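Long-range contact in gamma-glutamyltranspeptidase (PDB 6J3A), which probably cleaves or transfers gamma-glutamyl groups, as an LmbA-like gamma-glutamyltranspeptidase of the Ntn-hydrolase clan: residues G457-M462 and P479-T484. Sequence-based numbering, arbitrary orientation.
Sequences GTRLQM and PRTTLT
At R459 the first torsion swings CG away from the backbone nitrogen (chi1 -161°), and bends at chi2 and chi3 then lay its methylenes against P479 and T481 and carry the guanidinium on to L483. M462 starts with CG anti to its carbonyl carbon (chi1 -51°) and runs extended from there, a straight rod ending at T482. The first crossing is apolar: R459 CG lies 3.6 Å from P479 CG, the two side chains meeting at about a right angle. A proline suits this place because its compact ring also sits against the backbone, with P479 CB 3.5 Å from R459 O, while L460 CD2 touches P479 CG more loosely at 4.2 Å. Farther along, R459 CD passes T481 OG1 at 3.6 Å; that hydroxyl is hydrogen-bonded to Q78 OE1, an acceptor, and so gives its proton there. The planar guanidinium suits its site: L483 CG lies over the centre of one face, 4.2 Å above the plane, while NE forms a salt bridge with E60 and NH2 a hydrogen bond with S439. Unbranched and flexible, M462 slides SD to 3.5 Å from R480 O and sets CE 3.6 Å from T482 OG1. A leucine in place of R459 would probably leave E60 without its charge partner and L483 without the flat surface it covers. Both segments belong to the one connection between strands 454-455 and 486-490, where 459-462 forms a 3-10 turn, and the residues that meet here are buried. No hydrogen bond joins them directly; T482 OG1 and R459 NH1 are close, but poorly angled. Cohesion across the interface therefore rests on van der Waals contact, while the buried charge of R459 is met by residues outside both segments, and that of R480 likewise by E317.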
loop_
_atom_site.group_PDB
_atom_site.type_symbol
_atom_site.label_atom_id
_atom_site.label_comp_id
_atom_site.label_asym_id
_atom_site.label_seq_id
_atom_site.Cartn_x
_atom_site.Cartn_y
_atom_site.Cartn_z
ATOM N N GLY A 457 25.409 -8.561 17.205
ATOM C CA GLY A 457 25.664 -7.844 15.962
ATOM C C GLY A 457 27.042 -8.101 15.395
ATOM O O GLY A 457 27.783 -8.932 15.908
ATOM N N THR A 458 27.370 -7.390 14.321
ATOM C CA THR A 458 28.649 -7.545 13.630
ATOM C C THR A 458 29.194 -6.223 13.071
ATOM O O THR A 458 29.861 -6.216 12.026
ATOM C CB THR A 458 28.506 -8.527 12.456
ATOM O OG1 THR A 458 27.488 -8.056 11.563
ATOM C CG2 THR A 458 28.158 -9.938 12.955
ATOM N N ARG A 459 28.933 -5.111 13.763
ATOM C CA ARG A 459 29.235 -3.785 13.193
ATOM C C ARG A 459 30.709 -3.398 13.281
ATOM O O ARG A 459 31.183 -2.606 12.466
ATOM C CB ARG A 459 28.360 -2.697 13.814
ATOM C CG ARG A 459 28.248 -1.390 13.017
ATOM C CD ARG A 459 27.584 -1.535 11.655
ATOM N NE ARG A 459 26.253 -2.126 11.761
ATOM C CZ ARG A 459 25.428 -2.365 10.749
ATOM N NH1 ARG A 459 25.773 -2.070 9.501
ATOM N NH2 ARG A 459 24.244 -2.921 10.990
ATOM N N LEU A 460 31.446 -3.974 14.230
ATOM C CA LEU A 460 32.907 -3.756 14.295
ATOM C C LEU A 460 33.644 -4.192 13.031
ATOM O O LEU A 460 34.792 -3.807 12.825
ATOM C CB LEU A 460 33.531 -4.431 15.522
ATOM C CG LEU A 460 32.961 -3.991 16.872
ATOM C CD1 LEU A 460 33.648 -4.708 18.019
ATOM C CD2 LEU A 460 33.104 -2.496 17.061
ATOM N N GLN A 461 32.983 -4.967 12.175
ATOM C CA GLN A 461 33.547 -5.339 10.880
ATOM C C GLN A 461 33.944 -4.168 9.997
ATOM O O GLN A 461 34.768 -4.326 9.104
ATOM C CB GLN A 461 32.610 -6.285 10.124
ATOM C CG GLN A 461 31.490 -5.636 9.338
ATOM C CD GLN A 461 30.672 -6.674 8.612
ATOM O OE1 GLN A 461 31.041 -7.122 7.522
ATOM N NE2 GLN A 461 29.564 -7.084 9.219
ATOM N N MET A 462 33.346 -3.008 10.249
ATOM C CA MET A 462 33.575 -1.808 9.460
ATOM C C MET A 462 34.778 -0.966 9.891
ATOM O O MET A 462 35.196 -0.073 9.154
ATOM C CB MET A 462 32.302 -0.965 9.483
ATOM C CG MET A 462 31.060 -1.765 9.098
ATOM S SD MET A 462 29.689 -0.747 8.540
ATOM C CE MET A 462 28.679 -2.008 7.795
ATOM N N PRO A 479 32.061 2.069 15.636
ATOM C CA PRO A 479 32.576 1.877 14.294
ATOM C C PRO A 479 31.912 2.864 13.337
ATOM O O PRO A 479 30.835 3.424 13.625
ATOM C CB PRO A 479 32.155 0.446 13.961
ATOM C CG PRO A 479 30.919 0.233 14.756
ATOM C CD PRO A 479 31.072 1.042 16.006
ATOM N N ARG A 480 32.560 3.062 12.204
ATOM C CA ARG A 480 32.028 3.918 11.169
ATOM C C ARG A 480 30.862 3.206 10.490
ATOM O O ARG A 480 31.062 2.326 9.656
ATOM C CB ARG A 480 33.124 4.267 10.178
ATOM C CG ARG A 480 32.823 5.478 9.331
ATOM C CD ARG A 480 32.615 5.066 7.902
ATOM N NE ARG A 480 33.878 4.743 7.247
ATOM C CZ ARG A 480 34.043 3.832 6.286
ATOM N NH1 ARG A 480 35.255 3.658 5.770
ATOM N NH2 ARG A 480 33.025 3.077 5.848
ATOM N N THR A 481 29.643 3.605 10.849
ATOM C CA THR A 481 28.434 2.815 10.553
ATOM C C THR A 481 27.738 3.285 9.269
ATOM O O THR A 481 27.693 4.492 8.989
ATOM C CB THR A 481 27.473 2.808 11.771
ATOM O OG1 THR A 481 26.444 1.836 11.578
ATOM C CG2 THR A 481 26.846 4.169 12.045
ATOM N N THR A 482 27.223 2.331 8.484
ATOM C CA THR A 482 26.521 2.652 7.222
ATOM C C THR A 482 25.104 3.216 7.418
ATOM O O THR A 482 24.538 3.812 6.502
ATOM C CB THR A 482 26.433 1.442 6.276
ATOM O OG1 THR A 482 26.003 0.287 7.006
ATOM C CG2 THR A 482 27.782 1.184 5.632
ATOM N N LEU A 483 24.561 3.040 8.621
ATOM C CA LEU A 483 23.187 3.396 8.953
ATOM C C LEU A 483 23.017 4.905 8.968
ATOM O O LEU A 483 23.682 5.599 9.735
ATOM C CB LEU A 483 22.818 2.818 10.320
ATOM C CG LEU A 483 23.198 1.340 10.541
ATOM C CD1 LEU A 483 22.590 0.848 11.846
ATOM C CD2 LEU A 483 22.828 0.440 9.356
ATOM N N THR A 484 22.104 5.401 8.138
ATOM C CA THR A 484 22.035 6.813 7.854
ATOM C C THR A 484 20.641 7.288 7.440
ATOM O O THR A 484 20.358 7.480 6.250
ATOM C CB THR A 484 23.103 7.215 6.815
ATOM O OG1 THR A 484 22.949 8.599 6.503
ATOM C CG2 THR A 484 23.028 6.364 5.535
#